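Probable diphthine synthase (Aeropyrum pernix, PDB 1WDE) probably trimethylates a modified histidine of translation elongation factor 2, using S-adenosyl-L-methionine, to form diphthine on the pathway to diphthamide. Local coordinates at residues T23-D28 / Y116-S121; S40-G45 / A65-L70; V78-D83 / A110-R115; Y135-T140 / H168-L173. All blocks are in the same frame, centred on the assembly; numbering follows the deposited sequence.

Contact 1: residues T23-D28 / Y116-S121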
loop_
_atom_site.group_PDB
_atom_site.type_symbol
_atom_site.label_atom_id
_atom_site.label_comp_id
_atom_site.label_asym_id
_atom_site.label_seq_id
_atom_site.Cartn_x
_atom_site.Cartn_y
_atom_site.Cartn_z
ATOM N N THR A 23 4.320 -17.854 5.871
ATOM C CA THR A 23 4.978 -18.935 5.135
ATOM C C THR A 23 5.731 -19.788 6.156
ATOM O O THR A 23 5.993 -19.344 7.267
ATOM C CB THR A 23 5.992 -18.420 4.067
ATOM O OG1 THR A 23 6.975 -17.596 4.700
ATOM C CG2 THR A 23 5.262 -17.609 2.953
ATOM N N LEU A 24 6.060 -21.012 5.775
ATOM C CA LEU A 24 6.799 -21.915 6.663
ATOM C C LEU A 24 8.154 -21.314 7.063
ATOM O O LEU A 24 8.538 -21.323 8.246
ATOM C CB LEU A 24 7.012 -23.259 5.961
ATOM C CG LEU A 24 5.717 -23.961 5.542
ATOM C CD1 LEU A 24 6.044 -25.212 4.752
ATOM C CD2 LEU A 24 4.894 -24.303 6.778
ATOM N N GLU A 25 8.881 -20.758 6.094
ATOM C CA GLU A 25 10.183 -20.196 6.446
ATOM C C GLU A 25 10.077 -18.995 7.363
ATOM O O GLU A 25 10.978 -18.753 8.181
ATOM C CB GLU A 25 11.007 -19.854 5.196
ATOM C CG GLU A 25 10.294 -19.019 4.135
ATOM C CD GLU A 25 11.260 -18.509 3.070
ATOM O OE1 GLU A 25 12.033 -19.320 2.506
ATOM O OE2 GLU A 25 11.236 -17.294 2.798
ATOM N N ALA A 26 8.990 -18.227 7.254
ATOM C CA ALA A 26 8.840 -17.081 8.142
ATOM C C ALA A 26 8.589 -17.595 9.577
ATOM O O ALA A 26 9.153 -17.082 10.545
ATOM C CB ALA A 26 7.661 -16.200 7.697
ATOM N N LEU A 27 7.702 -18.578 9.694
ATOM C CA LEU A 27 7.374 -19.166 10.993
ATOM C C LEU A 27 8.697 -19.692 11.578
ATOM O O LEU A 27 9.067 -19.364 12.709
ATOM C CB LEU A 27 6.362 -20.316 10.816
ATOM C CG LEU A 27 4.902 -19.989 10.452
ATOM C CD1 LEU A 27 4.177 -21.234 10.013
ATOM C CD2 LEU A 27 4.188 -19.372 11.631
ATOM N N ASP A 28 9.414 -20.478 10.778
ATOM C CA ASP A 28 10.704 -21.044 11.182
ATOM C C ASP A 28 11.692 -19.952 11.637
ATOM O O ASP A 28 12.224 -19.998 12.752
ATOM C CB ASP A 28 11.302 -21.822 10.012
ATOM C CG ASP A 28 12.533 -22.616 10.404
ATOM O OD1 ASP A 28 13.245 -23.094 9.492
ATOM O OD2 ASP A 28 12.787 -22.771 11.619
ATOM N N TYR A 116 16.213 -11.112 4.152
ATOM C CA TYR A 116 14.879 -10.590 3.879
ATOM C C TYR A 116 13.978 -11.796 3.643
ATOM O O TYR A 116 14.142 -12.518 2.658
ATOM C CB TYR A 116 14.921 -9.660 2.647
ATOM C CG TYR A 116 13.601 -9.517 1.900
ATOM C CD1 TYR A 116 12.388 -9.408 2.583
ATOM C CD2 TYR A 116 13.573 -9.477 0.515
ATOM C CE1 TYR A 116 11.184 -9.268 1.891
ATOM C CE2 TYR A 116 12.373 -9.332 -0.187
ATOM C CZ TYR A 116 11.189 -9.236 0.509
ATOM O OH TYR A 116 10.005 -9.141 -0.185
ATOM N N ILE A 117 13.052 -12.041 4.570
ATOM C CA ILE A 117 12.133 -13.169 4.416
ATOM C C ILE A 117 10.820 -12.571 3.899
ATOM O O ILE A 117 10.148 -11.843 4.614
ATOM C CB ILE A 117 11.876 -13.892 5.758
ATOM C CG1 ILE A 117 13.211 -14.326 6.383
ATOM C CG2 ILE A 117 10.982 -15.131 5.511
ATOM C CD1 ILE A 117 14.070 -15.154 5.440
ATOM N N PRO A 118 10.450 -12.870 2.646
ATOM C CA PRO A 118 9.198 -12.285 2.137
ATOM C C PRO A 118 7.873 -12.775 2.728
ATOM O O PRO A 118 7.770 -13.894 3.243
ATOM C CB PRO A 118 9.279 -12.511 0.623
ATOM C CG PRO A 118 10.270 -13.605 0.434
ATOM C CD PRO A 118 11.254 -13.478 1.572
ATOM N N GLY A 119 6.874 -11.895 2.680
ATOM C CA GLY A 119 5.543 -12.229 3.160
ATOM C C GLY A 119 4.538 -11.769 2.112
ATOM O O GLY A 119 4.869 -10.916 1.276
ATOM N N VAL A 120 3.329 -12.321 2.114
ATOM C CA VAL A 120 2.322 -11.862 1.148
ATOM C C VAL A 120 1.832 -10.491 1.615
ATOM O O VAL A 120 1.356 -10.356 2.752
ATOM C CB VAL A 120 1.096 -12.808 1.068
ATOM C CG1 VAL A 120 0.035 -12.201 0.137
ATOM C CG2 VAL A 120 1.510 -14.179 0.538
ATOM N N SER A 121 1.957 -9.457 0.776
ATOM C CA SER A 121 1.465 -8.160 1.223
ATOM C C SER A 121 0.024 -7.951 0.756
ATOM O O SER A 121 -0.413 -8.529 -0.250
ATOM C CB SER A 121 2.356 -7.020 0.743
ATOM O OG SER A 121 2.059 -6.656 -0.565
HETATM O O HOH W 1 8.581 -16.379 3.131
#
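Thr23, Glu25 and Pro118 close round one bridging water, which accepts a hydrogen bond from Thr23 and donates one each to Glu25 and Pro118. Thr23 OG1 donates to it at 2.6 Å, while Glu25 OE2 receives from it at 2.8 Å. The third grip, 2.6 Å to Pro118 O, carries the bridge across to the chain that leaves strand 113-117. Thr23 OG1 also accepts weakly from Ala26 N (3.3 Å), so the hydroxyl caps helix 24-32 and holds the water at once. The torsion that allows this sets OG1 between the backbone N and the carbonyl carbon (chi1 57°), facing the first turn. Glu25 starts in the same way and then runs extended, obliquely across Ile117, and brings OE2 to 3.5 Å from Ile117 CG2. Beside this polar corner the packing turns apolar: Ala26 CB lies 4.1 Å from that same methyl, Ile117 CG2, and both residues also touch Val13 of the neighbouring strand 9-14. The 116-121 segment is also held by Asp93, whose OD1 is bonded by Tyr116 OH and Gly119 N; Asp93 is a probable S-adenosyl-L-methionine ligand by similarity, as is Ser121, the N-cap of helix 122-130. Carboxylate and carbonyl are both acceptors and cannot bond each other directly, and Pro118 has no N-H to offer. The water supplies the missing protons, and the threonine hydroxyl gives it a third bond, which makes this junction at the surface a solvent-mediated one set over a small apolar patch.

Contact 2: residues S40-G45 / A65-L70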
loop_
_atom_site.group_PDB
_atom_site.type_symbol
_atom_site.label_atom_id
_atom_site.label_comp_id
_atom_site.label_asym_id
_atom_site.label_seq_id
_atom_site.Cartn_x
_atom_site.Cartn_y
_atom_site.Cartn_z
ATOM N N SER A 40 3.429 -3.024 14.352
ATOM C CA SER A 40 2.101 -3.085 13.776
ATOM C C SER A 40 1.579 -1.714 13.402
ATOM O O SER A 40 0.372 -1.509 13.317
ATOM C CB SER A 40 1.160 -3.758 14.771
ATOM O OG SER A 40 1.579 -3.494 16.097
ATOM N N TYR A 41 2.495 -0.776 13.171
ATOM C CA TYR A 41 2.117 0.583 12.806
ATOM C C TYR A 41 2.153 0.881 11.301
ATOM O O TYR A 41 1.517 1.835 10.846
ATOM C CB TYR A 41 3.005 1.585 13.553
ATOM C CG TYR A 41 4.463 1.567 13.150
ATOM C CD1 TYR A 41 4.895 2.208 11.989
ATOM C CD2 TYR A 41 5.413 0.927 13.940
ATOM C CE1 TYR A 41 6.247 2.216 11.625
ATOM C CE2 TYR A 41 6.767 0.926 13.589
ATOM C CZ TYR A 41 7.178 1.575 12.430
ATOM O OH TYR A 41 8.516 1.600 12.091
ATOM N N THR A 42 2.895 0.084 10.531
ATOM C CA THR A 42 2.978 0.298 9.081
ATOM C C THR A 42 1.772 -0.278 8.351
ATOM O O THR A 42 1.615 -0.069 7.147
ATOM C CB THR A 42 4.252 -0.353 8.452
ATOM O OG1 THR A 42 4.298 -1.748 8.782
ATOM C CG2 THR A 42 5.525 0.337 8.946
HETATM N N MSE A 43 0.921 -0.993 9.080
HETATM C CA MSE A 43 -0.258 -1.623 8.488
HETATM C C MSE A 43 -1.506 -1.489 9.384
HETATM O O MSE A 43 -1.483 -1.855 10.561
HETATM C CB MSE A 43 0.041 -3.111 8.222
HETATM C CG MSE A 43 0.130 -3.553 6.737
HETATM SE SE MSE A 43 1.546 -2.852 5.559
HETATM C CE MSE A 43 0.450 -2.320 4.059
ATOM N N PRO A 44 -2.616 -0.964 8.832
ATOM C CA PRO A 44 -3.849 -0.806 9.617
ATOM C C PRO A 44 -4.533 -2.145 9.921
ATOM O O PRO A 44 -4.382 -3.107 9.172
ATOM C CB PRO A 44 -4.704 0.095 8.726
ATOM C CG PRO A 44 -4.305 -0.334 7.356
ATOM C CD PRO A 44 -2.795 -0.440 7.466
ATOM N N GLY A 45 -5.281 -2.198 11.021
ATOM C CA GLY A 45 -5.968 -3.421 11.398
ATOM C C GLY A 45 -5.020 -4.562 11.729
ATOM O O GLY A 45 -5.375 -5.736 11.587
ATOM N N ALA A 65 7.463 -2.914 18.873
ATOM C CA ALA A 65 8.401 -1.889 18.432
ATOM C C ALA A 65 7.610 -0.730 17.830
ATOM O O ALA A 65 6.729 -0.944 17.002
ATOM C CB ALA A 65 9.361 -2.467 17.399
ATOM N N SER A 66 7.913 0.494 18.252
ATOM C CA SER A 66 7.206 1.663 17.734
ATOM C C SER A 66 7.953 2.261 16.548
ATOM O O SER A 66 9.079 1.864 16.247
ATOM C CB SER A 66 7.054 2.733 18.817
ATOM O OG SER A 66 8.209 3.552 18.882
ATOM N N ARG A 67 7.328 3.225 15.882
ATOM C CA ARG A 67 7.944 3.859 14.731
ATOM C C ARG A 67 9.239 4.582 15.088
ATOM O O ARG A 67 10.277 4.335 14.472
ATOM C CB ARG A 67 6.962 4.828 14.074
ATOM C CG ARG A 67 7.580 5.657 12.965
ATOM C CD ARG A 67 6.521 6.295 12.082
ATOM N NE ARG A 67 5.820 5.296 11.281
ATOM C CZ ARG A 67 4.992 5.579 10.282
ATOM N NH1 ARG A 67 4.750 6.841 9.954
ATOM N NH2 ARG A 67 4.410 4.599 9.605
ATOM N N ARG A 68 9.190 5.467 16.078
ATOM C CA ARG A 68 10.390 6.194 16.468
ATOM C C ARG A 68 11.489 5.224 16.880
ATOM O O ARG A 68 12.670 5.530 16.747
ATOM C CB ARG A 68 10.087 7.181 17.603
ATOM C CG ARG A 68 9.221 8.354 17.161
ATOM C CD ARG A 68 8.984 9.375 18.274
ATOM N NE ARG A 68 10.182 10.144 18.612
ATOM C CZ ARG A 68 11.006 9.864 19.619
ATOM N NH1 ARG A 68 12.066 10.630 19.837
ATOM N NH2 ARG A 68 10.770 8.828 20.414
ATOM N N ASP A 69 11.107 4.048 17.370
ATOM C CA ASP A 69 12.097 3.052 17.768
ATOM C C ASP A 69 12.856 2.558 16.541
ATOM O O ASP A 69 14.082 2.450 16.556
ATOM C CB ASP A 69 11.431 1.858 18.459
ATOM C CG ASP A 69 10.916 2.196 19.850
ATOM O OD1 ASP A 69 11.701 2.717 20.673
ATOM O OD2 ASP A 69 9.725 1.931 20.126
ATOM N N LEU A 70 12.125 2.268 15.472
ATOM C CA LEU A 70 12.745 1.771 14.254
ATOM C C LEU A 70 13.295 2.898 13.382
ATOM O O LEU A 70 14.252 2.699 12.637
ATOM C CB LEU A 70 11.735 0.921 13.463
ATOM C CG LEU A 70 11.037 -0.205 14.245
ATOM C CD1 LEU A 70 10.149 -1.018 13.317
ATOM C CD2 LEU A 70 12.079 -1.110 14.890
HETATM O O HOH W 2 4.351 -1.551 16.408
#
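Tyr41 lays one face of its ring against the start of helix 67-71, with Arg67 as the main cover. Arg67 CB sits 3.7 Å from the ring centroid, only 14° off the normal, in a CH-pi contact, and Arg67 CA lies over the same face nearer the rim. The arginine side chain then bends at chi3 (-69°), which carries the guanidinium past the rim, alongside the CD1-CE1 edge; its own edge is toward Tyr41 CE1, 3.1 Å from Arg67 NE, and its plane stands 76° from that of the phenol. At the far end of the ring Tyr41 OH packs 3.3 Å from Leu70 CD1, and Ala65 O lies at the ring edge, 3.8 Å from Tyr41 CD2. Swapping Tyr41 for an alanine would probably open a gap between the loop and the helix start, leaving Arg67 and Leu70 without the ring they pack on. One shell further out, a water ties the backbones together, accepting from Ser40 N at 2.7 Å and donating to Ala65 O. The helix end that presents Arg67 and Leu70 is fixed by a capping box: Asp69 OD2 accepts from Ser66 N at 3.0 Å and from Ser66 OG, the latter from above the carboxylate plane, while Asp69 N returns a weak bond to Ser66 OG. Asp69 is steadied by a salt bridge to Arg73, and Thr42 by a hydrogen bond to Glu39. The contact joins the loop after strand 35-39 to the turn following edge strand 62-64, with His100 of helix 100-109 packed against Tyr41, Thr42 and Leu70.

Contact 3: residues V78-D83 / A110-R115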
loop_
_atom_site.group_PDB
_atom_site.type_symbol
_atom_site.label_atom_id
_atom_site.label_comp_id
_atom_site.label_asym_id
_atom_site.label_seq_id
_atom_site.Cartn_x
_atom_site.Cartn_y
_atom_site.Cartn_z
ATOM N N VAL A 78 19.864 -2.485 15.390
ATOM C CA VAL A 78 21.048 -2.958 14.656
ATOM C C VAL A 78 22.057 -3.472 15.683
ATOM O O VAL A 78 23.265 -3.487 15.438
ATOM C CB VAL A 78 21.682 -1.826 13.848
ATOM C CG1 VAL A 78 22.822 -2.312 12.949
ATOM C CG2 VAL A 78 20.694 -1.115 12.920
ATOM N N SER A 79 21.475 -3.864 16.792
ATOM C CA SER A 79 22.165 -4.392 17.986
ATOM C C SER A 79 23.546 -5.058 17.665
ATOM O O SER A 79 23.630 -6.288 17.510
ATOM C CB SER A 79 21.263 -5.445 18.649
ATOM O OG SER A 79 21.882 -5.960 19.813
ATOM N N ARG A 80 24.584 -4.183 17.590
ATOM C CA ARG A 80 26.024 -4.571 17.340
ATOM C C ARG A 80 26.780 -4.453 18.683
ATOM O O ARG A 80 27.850 -3.804 18.790
ATOM C CB ARG A 80 26.667 -3.631 16.300
ATOM C CG ARG A 80 27.094 -4.342 15.004
ATOM C CD ARG A 80 27.760 -5.699 15.248
ATOM N NE ARG A 80 28.604 -6.134 14.124
ATOM C CZ ARG A 80 29.819 -5.635 13.865
ATOM N NH1 ARG A 80 30.351 -4.681 14.640
ATOM N NH2 ARG A 80 30.589 -6.031 12.841
ATOM N N ALA A 81 26.169 -5.089 19.649
ATOM C CA ALA A 81 26.638 -5.122 21.023
ATOM C C ALA A 81 26.814 -6.539 21.424
ATOM O O ALA A 81 27.840 -7.029 21.883
ATOM C CB ALA A 81 25.627 -4.435 21.908
ATOM N N LEU A 82 25.897 -7.334 21.331
ATOM C CA LEU A 82 26.312 -8.600 21.648
ATOM C C LEU A 82 26.479 -9.190 20.257
ATOM O O LEU A 82 27.122 -8.542 19.431
ATOM C CB LEU A 82 25.443 -9.078 22.758
ATOM C CG LEU A 82 26.316 -8.612 23.944
ATOM C CD1 LEU A 82 25.899 -8.993 25.350
ATOM C CD2 LEU A 82 27.737 -9.162 23.777
ATOM N N ASP A 83 25.987 -10.322 19.990
ATOM C CA ASP A 83 26.083 -10.973 18.635
ATOM C C ASP A 83 24.945 -11.916 18.658
ATOM O O ASP A 83 25.016 -12.945 19.321
ATOM C CB ASP A 83 27.445 -11.756 18.436
ATOM C CG ASP A 83 28.749 -10.897 18.338
ATOM O OD1 ASP A 83 29.322 -10.461 19.405
ATOM O OD2 ASP A 83 29.289 -10.621 17.183
ATOM N N ALA A 110 26.772 -1.546 8.893
ATOM C CA ALA A 110 27.306 -1.717 10.241
ATOM C C ALA A 110 27.842 -3.129 10.464
ATOM O O ALA A 110 28.044 -3.546 11.602
ATOM C CB ALA A 110 26.233 -1.406 11.270
ATOM N N GLY A 111 28.053 -3.864 9.373
ATOM C CA GLY A 111 28.583 -5.214 9.471
ATOM C C GLY A 111 27.609 -6.369 9.639
ATOM O O GLY A 111 27.967 -7.514 9.345
ATOM N N VAL A 112 26.391 -6.084 10.103
ATOM C CA VAL A 112 25.367 -7.116 10.322
ATOM C C VAL A 112 24.858 -7.807 9.052
ATOM O O VAL A 112 24.626 -7.162 8.028
ATOM C CB VAL A 112 24.140 -6.526 11.060
ATOM C CG1 VAL A 112 23.119 -7.620 11.340
ATOM C CG2 VAL A 112 24.580 -5.862 12.355
ATOM N N ALA A 113 24.686 -9.125 9.118
ATOM C CA ALA A 113 24.178 -9.877 7.977
ATOM C C ALA A 113 22.663 -9.672 7.953
ATOM O O ALA A 113 22.014 -9.745 8.992
ATOM C CB ALA A 113 24.509 -11.355 8.124
ATOM N N VAL A 114 22.101 -9.405 6.777
ATOM C CA VAL A 114 20.658 -9.174 6.679
ATOM C C VAL A 114 19.945 -10.173 5.786
ATOM O O VAL A 114 20.353 -10.410 4.650
ATOM C CB VAL A 114 20.355 -7.758 6.154
ATOM C CG1 VAL A 114 18.848 -7.588 5.964
ATOM C CG2 VAL A 114 20.892 -6.712 7.134
ATOM N N ARG A 115 18.883 -10.773 6.316
ATOM C CA ARG A 115 18.096 -11.739 5.549
ATOM C C ARG A 115 16.690 -11.155 5.386
ATOM O O ARG A 115 16.060 -10.738 6.364
ATOM C CB ARG A 115 18.000 -13.073 6.291
ATOM C CG ARG A 115 19.327 -13.651 6.714
ATOM C CD ARG A 115 20.074 -14.217 5.538
ATOM N NE ARG A 115 19.665 -15.583 5.231
ATOM C CZ ARG A 115 20.067 -16.243 4.147
ATOM N NH1 ARG A 115 19.663 -17.489 3.923
ATOM N NH2 ARG A 115 20.861 -15.643 3.273
#
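Val78 and Val112 supply the apolar part of this contact, together with Ala110. A single methyl, Val78 CG1, touches both partners, 3.9 Å from Ala110 CB and 4.0 Å from Val112 CG2. It can do so because it stands anti to the backbone N (chi1 -174°), aimed into the angle between the two. Val112 CG2 is shared with Arg80, whose CG approaches to 4.0 Å as the two side chains slide past each other in opposite directions. Val8 also touches Val112 and Arg80, and Leu103 of helix 100-109 backs Val78.

The polar part is a carbonyl set against a flat cation. Ala110 O lies over the centre of one face of the Arg80 guanidinium, 3.6 Å from Arg80 CZ. Approaching the face, the oxygen is not addressed by the N-H groups, which lie in the guanidinium plane, so the attraction is probably one of general charge and dipole rather than a directed bond.

Steric fit accounts for the rest. Gly111, the second residue past helix 100-109, has a positive phi (88°), and a side chain there would be jammed against the preceding carbonyl and would run into Arg80 NH2. That nitrogen lies 4.0 Å from Gly111 CA.

The two segments are the loop that enters strand 85-90 and the turn that enters strand 113-117. They meet near the N-terminal ends of these strands, which helix 100-109 connects in a beta-alpha-beta crossover passing over strand 9-14 to reach 113-117, an edge strand of the parallel sheet.

Contact 4: residues Y135-T140 / H168-L173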
loop_
_atom_site.group_PDB
_atom_site.type_symbol
_atom_site.label_atom_id
_atom_site.label_comp_id
_atom_site.label_asym_id
_atom_site.label_seq_id
_atom_site.Cartn_x
_atom_site.Cartn_y
_atom_site.Cartn_z
ATOM N N TYR A 135 1.244 -6.597 -15.518
ATOM C CA TYR A 135 2.214 -5.820 -16.292
ATOM C C TYR A 135 1.896 -4.331 -16.404
ATOM O O TYR A 135 2.798 -3.523 -16.641
ATOM C CB TYR A 135 2.317 -6.387 -17.713
ATOM C CG TYR A 135 2.612 -7.861 -17.758
ATOM C CD1 TYR A 135 3.914 -8.345 -17.538
ATOM C CD2 TYR A 135 1.592 -8.780 -18.004
ATOM C CE1 TYR A 135 4.184 -9.700 -17.560
ATOM C CE2 TYR A 135 1.845 -10.139 -18.028
ATOM C CZ TYR A 135 3.139 -10.594 -17.808
ATOM O OH TYR A 135 3.378 -11.937 -17.855
ATOM N N ARG A 136 0.621 -3.974 -16.238
ATOM C CA ARG A 136 0.190 -2.594 -16.381
ATOM C C ARG A 136 0.158 -1.784 -15.114
ATOM O O ARG A 136 -0.162 -0.597 -15.155
ATOM C CB ARG A 136 -1.193 -2.524 -17.063
ATOM C CG ARG A 136 -1.186 -3.027 -18.508
ATOM C CD ARG A 136 -2.450 -2.637 -19.249
ATOM N NE ARG A 136 -2.513 -1.200 -19.493
ATOM C CZ ARG A 136 -3.621 -0.565 -19.848
ATOM N NH1 ARG A 136 -4.750 -1.256 -19.988
ATOM N NH2 ARG A 136 -3.599 0.742 -20.068
ATOM N N PHE A 137 0.453 -2.406 -13.977
ATOM C CA PHE A 137 0.470 -1.627 -12.748
ATOM C C PHE A 137 1.690 -0.741 -12.760
ATOM O O PHE A 137 2.796 -1.182 -13.127
ATOM C CB PHE A 137 0.484 -2.519 -11.502
ATOM C CG PHE A 137 -0.876 -3.057 -11.152
ATOM C CD1 PHE A 137 -1.353 -4.215 -11.752
ATOM C CD2 PHE A 137 -1.726 -2.336 -10.317
ATOM C CE1 PHE A 137 -2.658 -4.645 -11.550
ATOM C CE2 PHE A 137 -3.061 -2.764 -10.103
ATOM C CZ PHE A 137 -3.518 -3.915 -10.729
ATOM N N GLY A 138 1.485 0.516 -12.383
ATOM C CA GLY A 138 2.582 1.463 -12.341
ATOM C C GLY A 138 2.932 1.922 -10.931
ATOM O O GLY A 138 2.923 1.125 -9.975
ATOM N N GLY A 139 3.257 3.206 -10.801
ATOM C CA GLY A 139 3.617 3.782 -9.512
ATOM C C GLY A 139 2.519 3.677 -8.454
ATOM O O GLY A 139 1.325 3.541 -8.773
ATOM N N THR A 140 2.928 3.703 -7.188
ATOM C CA THR A 140 1.993 3.619 -6.070
ATOM C C THR A 140 2.084 4.915 -5.267
ATOM O O THR A 140 3.178 5.425 -5.043
ATOM C CB THR A 140 2.335 2.422 -5.135
ATOM O OG1 THR A 140 2.180 1.190 -5.853
ATOM C CG2 THR A 140 1.400 2.404 -3.901
ATOM N N HIS A 168 -1.740 1.520 -14.471
ATOM C CA HIS A 168 -2.760 1.567 -13.416
ATOM C C HIS A 168 -2.097 2.055 -12.129
ATOM O O HIS A 168 -0.984 1.629 -11.781
ATOM C CB HIS A 168 -3.337 0.180 -13.133
ATOM C CG HIS A 168 -3.848 -0.546 -14.337
ATOM N ND1 HIS A 168 -4.644 0.053 -15.292
ATOM C CD2 HIS A 168 -3.788 -1.861 -14.668
ATOM C CE1 HIS A 168 -5.058 -0.862 -16.152
ATOM N NE2 HIS A 168 -4.553 -2.034 -15.795
ATOM N N THR A 169 -2.779 2.947 -11.421
ATOM C CA THR A 169 -2.245 3.483 -10.178
ATOM C C THR A 169 -2.752 2.689 -8.972
ATOM O O THR A 169 -3.923 2.298 -8.901
ATOM C CB THR A 169 -2.682 4.956 -9.969
ATOM O OG1 THR A 169 -2.176 5.774 -11.031
ATOM C CG2 THR A 169 -2.154 5.480 -8.640
ATOM N N THR A 170 -1.864 2.425 -8.031
ATOM C CA THR A 170 -2.293 1.766 -6.818
ATOM C C THR A 170 -2.275 2.922 -5.828
ATOM O O THR A 170 -1.276 3.631 -5.721
ATOM C CB THR A 170 -1.323 0.672 -6.359
ATOM O OG1 THR A 170 -1.286 -0.383 -7.343
ATOM C CG2 THR A 170 -1.824 0.080 -5.014
ATOM N N ALA A 171 -3.389 3.167 -5.149
ATOM C CA ALA A 171 -3.416 4.265 -4.197
ATOM C C ALA A 171 -3.722 3.717 -2.811
ATOM O O ALA A 171 -4.795 3.150 -2.552
ATOM C CB ALA A 171 -4.449 5.309 -4.614
ATOM N N LEU A 172 -2.753 3.871 -1.920
ATOM C CA LEU A 172 -2.906 3.388 -0.561
ATOM C C LEU A 172 -3.550 4.485 0.287
ATOM O O LEU A 172 -3.464 5.675 -0.027
ATOM C CB LEU A 172 -1.538 3.014 0.018
ATOM C CG LEU A 172 -0.657 2.033 -0.783
ATOM C CD1 LEU A 172 0.599 1.723 0.043
ATOM C CD2 LEU A 172 -1.413 0.747 -1.107
ATOM N N LEU A 173 -4.190 4.072 1.371
ATOM C CA LEU A 173 -4.850 5.006 2.278
ATOM C C LEU A 173 -4.029 5.140 3.571
ATOM O O LEU A 173 -3.581 4.150 4.150
ATOM C CB LEU A 173 -6.261 4.501 2.614
ATOM C CG LEU A 173 -7.261 4.399 1.452
ATOM C CD1 LEU A 173 -8.439 3.547 1.848
ATOM C CD2 LEU A 173 -7.705 5.788 1.058
HETATM O O HOH W 3 0.094 0.513 -9.284
#
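Arg136, Phe137 and His168 interlock at the start of two parallel neighbouring strands, 137-143 and 168-173, which helix 153-165 connects in a beta-alpha-beta unit. The imidazole of His168 turns its edge to the face of Phe137 in a T-shaped pair, centroids 5.4 Å apart and planes at 73°. His168 CG is anti to its own carbonyl carbon (chi1 -53°), which also leaves the ring flanking Arg136: His168 CE1 lies 3.8 Å above the guanidinium plane, toward its rim, and His168 CD2 touches Arg136 CB at 3.6 Å. Glu257 holds both heads, by a salt bridge to Arg136 NH1 and a bond to His168 NE2, while Ala251 N bonds His168 ND1. A leucine at His168 would probably leave Glu257 OE2 and Ala251 N without their imidazole partner and Phe137 without its aromatic edge.

The backbone ladder begins with His168 N to Arg136 O (2.7 Å) and the nearly straight Gly138 N to His168 O (2.8 Å). A beta bulge at the two glycines then shifts the register, stretching Thr170 N to Gly139 O into a weak 3.5 Å bond. Beyond it Thr140 and Thr170 stand side by side, pointing the same way, and Thr140 CA makes a CA-H...O contact of 3.3 Å with Thr170 O.

Overall arrangement
Contacts 1, 2 and 3 belong to the five-stranded parallel sheet and its surroundings, whereas contact 4 lies in the mixed sheet that follows. Along the chain, contacts 2 and 3 come in succession within the span bridged by contact 1, and contact 4 opens after it. Contacts 1 and 3 use opposite ends of strand 113-117, their centres about 20 Å apart; the centres of contacts 1 and 2 are about 18 Å apart. Contacts 3 and 4 are farthest separated, with centres about 35 Å apart. Ser121 of contact 1 and Leu173 of contact 4 are probable S-adenosyl-L-methionine ligands, consistent with a cofactor site in the cleft between the two domains that carry these sheets, as in related tetrapyrrole methylases.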